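Local coordinates for ferredoxin CarAc (Pseudomonas resinovorans, PDB 7BUH), which carries electrons from the reductase CarAd to the terminal oxygenase CarAa of carbazole 1,9a-dioxygenase through a Rieske-type [2Fe-2S] cluster, at residues Ala11-Met14 / Ile19-Val22; Ala31-Gly36 / Phe72-Gly77. All blocks are in the same frame, centred on the assembly; numbering follows the deposited sequence.

Contact 1 (Ala11-Met14 / Ile19-Val22); sequences ASDM and IRRV
Arg20 lays its aliphatic stem and guanidinium alongside the side chain of Met14, the two chains running past each other in opposite directions. This joins the short 3-10 turn after strand 5-10 to strand 18-24, an outermost strand of the larger antiparallel sheet of the Rieske fold. Met14 SD lies 4.0 Å from Arg20 CG. Met14 CE, turned back by a bend in the chain (chi3 70°), comes within 4.0 Å of Arg20 N. Toward the tip of Arg20, Met14 CG sits over one face of the guanidinium, offset toward its rim. Met14 is buried and also packs on Cys9 and Phe39, so it forms the inner side of the contact.

The polar end lies nearer the surface. Arg20 bends at chi2 (-94°) and carries its NH1 to the carbonyl O of Asp13, at 3.2 Å. This hydrogen bond is far from straight, with an N-H...O angle of 141°. The donor stands above the carbonyl plane rather than on a lone pair. The Asp13 carboxylate makes no direct salt bridge here: OD2 is 4.6 Å from Arg20 NH1, though the opposite charges probably still attract. A water spans this gap. It accepts from Arg20 NH1 at 2.6 Å and donates only weakly to Asp13 OD2, at 3.5 Å.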
ATOM      1  N   ALA A  11      -1.653   9.152  13.093  1.00 13.66           N
ATOM      2  CA  ALA A  11      -1.326   9.990  11.913  1.00 13.30           C
ATOM      3  C   ALA A  11      -0.062  10.791  12.191  1.00 14.23           C
ATOM      4  O   ALA A  11       0.806  10.857  11.298  1.00 15.61           O
ATOM      5  CB  ALA A  11      -2.491  10.879  11.526  1.00 13.53           C
ATOM      6  N   SER A  12       0.128  11.281  13.414  1.00 14.67           N
ATOM      7  CA  SER A  12       1.302  12.147  13.724  1.00 17.06           C
ATOM      8  C   SER A  12       2.619  11.337  13.789  1.00 18.11           C
ATOM      9  O   SER A  12       3.710  11.950  13.752  1.00 18.50           O
ATOM     10  CB  SER A  12       1.020  12.919  14.969  1.00 17.48           C
ATOM     11  OG  SER A  12       0.749  12.051  16.050  1.00 18.15           O
ATOM     12  N   ASP A  13       2.523  10.006  13.856  1.00 20.28           N
ATOM     13  CA  ASP A  13       3.665   9.048  13.857  1.00 22.90           C
ATOM     14  C   ASP A  13       4.238   8.903  12.446  1.00 20.45           C
ATOM     15  O   ASP A  13       5.323   8.348  12.321  1.00 20.93           O
ATOM     16  CB  ASP A  13       3.229   7.643  14.296  1.00 26.68           C
ATOM     17  CG  ASP A  13       3.000   7.488  15.788  1.00 32.03           C
ATOM     18  OD1 ASP A  13       3.575   8.294  16.528  1.00 31.11           O
ATOM     19  OD2 ASP A  13       2.247   6.533  16.191  1.00 41.94           O
ATOM     20  N   MET A  14       3.528   9.353  11.413  1.00 18.40           N
ATOM     21  CA  MET A  14       4.050   9.297  10.022  1.00 18.29           C
ATOM     22  C   MET A  14       4.401  10.704   9.548  1.00 17.14           C
ATOM     23  O   MET A  14       3.508  11.569   9.467  1.00 16.27           O
ATOM     24  CB  MET A  14       3.028   8.651   9.086  1.00 17.94           C
ATOM     25  CG  MET A  14       2.832   7.172   9.363  1.00 19.18           C
ATOM     26  SD  MET A  14       1.876   6.370   8.031  1.00 20.01           S
ATOM     27  CE  MET A  14       3.036   6.392   6.661  1.00 19.44           C
ATOM     28  N   ILE A  19       6.620   5.631   4.593  1.00 18.52           N
ATOM     29  CA  ILE A  19       5.819   4.404   4.296  1.00 17.63           C
ATOM     30  C   ILE A  19       5.862   3.541   5.542  1.00 17.77           C
ATOM     31  O   ILE A  19       6.936   3.471   6.159  1.00 19.47           O
ATOM     32  CB  ILE A  19       6.346   3.634   3.066  1.00 17.72           C
ATOM     33  CG1 ILE A  19       6.753   4.550   1.903  1.00 19.46           C
ATOM     34  CG2 ILE A  19       5.352   2.585   2.586  1.00 16.61           C
ATOM     35  CD1 ILE A  19       8.212   4.575   1.618  1.00 20.01           C
ATOM     36  N   ARG A  20       4.766   2.876   5.857  1.00 17.67           N
ATOM     37  CA  ARG A  20       4.670   1.842   6.916  1.00 19.46           C
ATOM     38  C   ARG A  20       4.170   0.564   6.270  1.00 16.82           C
ATOM     39  O   ARG A  20       3.154   0.610   5.543  1.00 14.92           O
ATOM     40  CB  ARG A  20       3.670   2.207   8.014  1.00 22.83           C
ATOM     41  CG  ARG A  20       4.168   3.218   9.034  1.00 28.12           C
ATOM     42  CD  ARG A  20       4.758   2.545  10.268  1.00 34.69           C
ATOM     43  NE  ARG A  20       4.635   3.370  11.471  1.00 38.61           N
ATOM     44  CZ  ARG A  20       5.239   4.541  11.643  1.00 38.46           C
ATOM     45  NH1 ARG A  20       5.093   5.202  12.771  1.00 43.15           N
ATOM     46  NH2 ARG A  20       6.005   5.052  10.702  1.00 41.29           N
ATOM     47  N   ARG A  21       4.812  -0.547   6.580  1.00 16.07           N
ATOM     48  CA  ARG A  21       4.320  -1.877   6.171  1.00 15.50           C
ATOM     49  C   ARG A  21       3.311  -2.365   7.202  1.00 15.65           C
ATOM     50  O   ARG A  21       3.510  -2.163   8.398  1.00 14.46           O
ATOM     51  CB  ARG A  21       5.485  -2.839   5.997  1.00 16.68           C
ATOM     52  CG  ARG A  21       5.091  -4.242   5.596  1.00 19.52           C
ATOM     53  CD  ARG A  21       6.337  -5.028   5.306  1.00 22.42           C
ATOM     54  NE  ARG A  21       5.978  -6.399   5.085  1.00 26.63           N
ATOM     55  CZ  ARG A  21       6.842  -7.357   4.891  1.00 30.26           C
ATOM     56  NH1 ARG A  21       8.133  -7.083   4.910  1.00 33.91           N
ATOM     57  NH2 ARG A  21       6.407  -8.586   4.718  1.00 34.93           N
ATOM     58  N   VAL A  22       2.231  -2.937   6.711  1.00 13.54           N
ATOM     59  CA  VAL A  22       1.139  -3.547   7.502  1.00 14.36           C
ATOM     60  C   VAL A  22       1.081  -5.039   7.174  1.00 14.74           C
ATOM     61  O   VAL A  22       0.759  -5.425   6.020  1.00 11.75           O
ATOM     62  CB  VAL A  22      -0.205  -2.858   7.241  1.00 14.52           C
ATOM     63  CG1 VAL A  22      -1.293  -3.553   8.018  1.00 14.49           C
ATOM     64  CG2 VAL A  22      -0.140  -1.370   7.552  1.00 14.80           C
TER
HETATM   65  O   HOH W   1       4.374   4.077  15.010  0.50 25.05           O

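Contact 2 (Ala31-Gly36 / Phe72-Gly77)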
ATOM      1  N   ALA A  31       1.368  -1.682   2.107  1.00 11.57           N
ATOM      2  CA  ALA A  31       2.190  -0.480   2.364  1.00 11.10           C
ATOM      3  C   ALA A  31       1.222   0.687   2.520  1.00 10.83           C
ATOM      4  O   ALA A  31       0.311   0.820   1.696  1.00  9.55           O
ATOM      5  CB  ALA A  31       3.163  -0.275   1.244  1.00 11.86           C
ATOM      6  N   VAL A  32       1.390   1.472   3.569  1.00  9.92           N
ATOM      7  CA  VAL A  32       0.614   2.715   3.789  1.00 10.96           C
ATOM      8  C   VAL A  32       1.561   3.902   3.615  1.00 10.70           C
ATOM      9  O   VAL A  32       2.648   3.916   4.247  1.00 12.11           O
ATOM     10  CB  VAL A  32      -0.033   2.713   5.179  1.00 11.89           C
ATOM     11  CG1 VAL A  32      -0.769   3.996   5.441  1.00 12.69           C
ATOM     12  CG2 VAL A  32      -0.959   1.526   5.308  1.00 13.14           C
ATOM     13  N   TYR A  33       1.186   4.855   2.774  1.00 11.58           N
ATOM     14  CA  TYR A  33       2.059   5.987   2.379  1.00 11.60           C
ATOM     15  C   TYR A  33       1.430   7.276   2.877  1.00 12.17           C
ATOM     16  O   TYR A  33       0.216   7.401   2.743  1.00 11.46           O
ATOM     17  CB  TYR A  33       2.178   6.084   0.857  1.00 11.31           C
ATOM     18  CG  TYR A  33       2.444   4.793   0.144  1.00 10.78           C
ATOM     19  CD1 TYR A  33       1.423   3.967  -0.284  1.00 10.19           C
ATOM     20  CD2 TYR A  33       3.734   4.416  -0.155  1.00 10.71           C
ATOM     21  CE1 TYR A  33       1.659   2.790  -0.973  1.00 10.00           C
ATOM     22  CE2 TYR A  33       3.989   3.244  -0.846  1.00 10.64           C
ATOM     23  CZ  TYR A  33       2.958   2.421  -1.249  1.00 10.82           C
ATOM     24  OH  TYR A  33       3.257   1.292  -1.963  1.00 11.73           O
ATOM     25  N   ARG A  34       2.231   8.160   3.485  1.00 12.13           N
ATOM     26  CA  ARG A  34       1.801   9.538   3.782  1.00 12.14           C
ATOM     27  C   ARG A  34       2.441  10.417   2.708  1.00 12.27           C
ATOM     28  O   ARG A  34       3.686  10.517   2.677  1.00 12.50           O
ATOM     29  CB  ARG A  34       2.198  10.004   5.179  1.00 12.21           C
ATOM     30  CG  ARG A  34       1.650  11.396   5.456  1.00 12.75           C
ATOM     31  CD  ARG A  34       1.967  11.943   6.834  1.00 14.55           C
ATOM     32  NE  ARG A  34       1.409  13.272   6.983  1.00 14.84           N
ATOM     33  CZ  ARG A  34       0.947  13.800   8.120  1.00 16.32           C
ATOM     34  NH1 ARG A  34       0.888  13.080   9.228  1.00 15.78           N
ATOM     35  NH2 ARG A  34       0.445  15.029   8.113  1.00 16.64           N
ATOM     36  N   VAL A  35       1.616  10.962   1.828  1.00 12.28           N
ATOM     37  CA  VAL A  35       2.060  11.889   0.764  1.00 13.08           C
ATOM     38  C   VAL A  35       1.556  13.259   1.191  1.00 12.97           C
ATOM     39  O   VAL A  35       0.322  13.462   1.144  1.00 12.28           O
ATOM     40  CB  VAL A  35       1.561  11.438  -0.615  1.00 13.82           C
ATOM     41  CG1 VAL A  35       1.968  12.411  -1.699  1.00 14.22           C
ATOM     42  CG2 VAL A  35       2.072  10.023  -0.904  1.00 14.51           C
ATOM     43  N   GLY A  36       2.473  14.099   1.687  1.00 13.50           N
ATOM     44  CA  GLY A  36       2.112  15.394   2.312  1.00 13.87           C
ATOM     45  C   GLY A  36       1.148  15.143   3.450  1.00 13.24           C
ATOM     46  O   GLY A  36       1.571  14.453   4.395  1.00 13.26           O
ATOM     47  N   PHE A  72       5.384   2.919  -8.982  1.00 10.32           N
ATOM     48  CA  PHE A  72       3.909   2.903  -9.050  1.00 10.58           C
ATOM     49  C   PHE A  72       3.384   4.218  -8.527  1.00 11.20           C
ATOM     50  O   PHE A  72       3.982   4.756  -7.577  1.00 11.85           O
ATOM     51  CB  PHE A  72       3.311   1.792  -8.193  1.00  9.90           C
ATOM     52  CG  PHE A  72       3.748   0.418  -8.608  1.00  9.87           C
ATOM     53  CD1 PHE A  72       3.021  -0.304  -9.553  1.00 10.65           C
ATOM     54  CD2 PHE A  72       4.879  -0.157  -8.051  1.00  9.57           C
ATOM     55  CE1 PHE A  72       3.418  -1.586  -9.900  1.00 10.08           C
ATOM     56  CE2 PHE A  72       5.283  -1.423  -8.419  1.00  9.90           C
ATOM     57  CZ  PHE A  72       4.550  -2.135  -9.346  1.00 10.33           C
ATOM     58  N   ASN A  73       2.270   4.687  -9.083  1.00 11.13           N
ATOM     59  CA  ASN A  73       1.497   5.795  -8.468  1.00 12.38           C
ATOM     60  C   ASN A  73       0.795   5.205  -7.237  1.00 12.26           C
ATOM     61  O   ASN A  73       0.086   4.217  -7.421  1.00 12.39           O
ATOM     62  CB  ASN A  73       0.507   6.393  -9.455  1.00 14.20           C
ATOM     63  CG  ASN A  73      -0.178   7.607  -8.863  1.00 16.72           C
ATOM     64  OD1 ASN A  73      -1.022   7.480  -7.989  1.00 20.44           O
ATOM     65  ND2 ASN A  73       0.146   8.782  -9.365  1.00 19.74           N
ATOM     66  N   VAL A  74       0.992   5.745  -6.030  1.00 11.50           N
ATOM     67  CA  VAL A  74       0.406   5.158  -4.785  1.00 12.32           C
ATOM     68  C   VAL A  74      -1.117   5.362  -4.700  1.00 12.51           C
ATOM     69  O   VAL A  74      -1.800   4.599  -3.965  1.00 12.28           O
ATOM     70  CB  VAL A  74       1.125   5.664  -3.519  1.00 13.04           C
ATOM     71  CG1 VAL A  74       2.614   5.313  -3.529  1.00 12.29           C
ATOM     72  CG2 VAL A  74       0.932   7.142  -3.299  1.00 13.29           C
ATOM     73  N   CYS A  75      -1.644   6.361  -5.407  1.00 12.92           N
ATOM     74  CA  CYS A  75      -3.088   6.717  -5.446  1.00 14.40           C
ATOM     75  C   CYS A  75      -3.851   5.731  -6.336  1.00 13.69           C
ATOM     76  O   CYS A  75      -4.993   5.343  -5.993  1.00 15.99           O
ATOM     77  CB  CYS A  75      -3.242   8.124  -6.016  1.00 15.10           C
ATOM     78  SG  CYS A  75      -2.346   9.402  -5.102  1.00 19.51           S
ATOM     79  N   THR A  76      -3.278   5.366  -7.480  1.00 12.00           N
ATOM     80  CA  THR A  76      -3.961   4.525  -8.503  1.00 12.23           C
ATOM     81  C   THR A  76      -3.484   3.070  -8.489  1.00 11.80           C
ATOM     82  O   THR A  76      -4.204   2.227  -9.060  1.00 12.73           O
ATOM     83  CB  THR A  76      -3.766   5.111  -9.903  1.00 11.80           C
ATOM     84  OG1 THR A  76      -2.390   5.026 -10.251  1.00 10.79           O
ATOM     85  CG2 THR A  76      -4.265   6.538 -10.009  1.00 11.61           C
ATOM     86  N   GLY A  77      -2.274   2.831  -7.961  1.00 10.96           N
ATOM     87  CA  GLY A  77      -1.576   1.547  -8.034  1.00 11.01           C
ATOM     88  C   GLY A  77      -0.996   1.295  -9.409  1.00 10.98           C
ATOM     89  O   GLY A  77      -0.462   0.220  -9.610  1.00 10.54           O
TER
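Val74 has chi1 of -60°, which sets CG1 anti to its carbonyl carbon and leaves CG2 between the backbone N and that carbon. Tyr33 has chi1 of -46°, and its ring swings out from strand 27-35 to meet CG1. The valine methyl lands over the middle of the ring. Val74 CG1 is 3.4 Å from the centroid of the Tyr33 ring and lies almost exactly on the ring normal. All six ring carbons are therefore about equally far from it. This is a CH-pi contact made squarely on the face. The other branch of Val74 serves a second partner: its CG2 meets Val35 CG2 at 3.9 Å. Val74 thus fits against two side chains two residues apart on the same side of the strand.

No hydrogen bond links the two segments. The phenol OH of Tyr33 is hydrogen-bonded to Thr42 OG1, which ties down the far end of the ring. Ile63 touches both Tyr33 and Val74, and Tyr40 also packs on Val74.

The turn that presents Val74 has its own polar frame. Asn73 OD1 accepts from Cys75 N at 2.9 Å and from Thr76 N at 3.1 Å, the two donors coming from opposite faces of its amide plane. The backbone N of Gly77 closes the turn on Asn73 O at 2.8 Å.

The side chain of Tyr33 is about 11 Å from the [2Fe-2S] cluster, so the contact is packing away from the metal ligands. It joins strand 27-35 of the larger antiparallel sheet to the Asx turn that follows strand 71-73 of the smaller sheet, whose neighbouring loops carry the cluster ligands in the Rieske fold.

Contact 2 is a buried contact near the centre of the chain, and contact 1 lies further out and is only partly buried. They meet through neighbouring strands of the larger sheet: Arg20 O is 2.8 Å from Val32 N, a probable backbone hydrogen bond. Arg34 adds a weak hydrogen bond from NH1 to Met14 O. Contact 1 is local in sequence and fastens a loop to an outer strand. Contact 2 spans a long stretch of chain and sets the larger sheet against the turn that ends a strand of the smaller one. The chemistry follows the place: an arginine, a carbonyl and a water work beside a methionine in contact 1, whereas contact 2 meets through apolar groups alone.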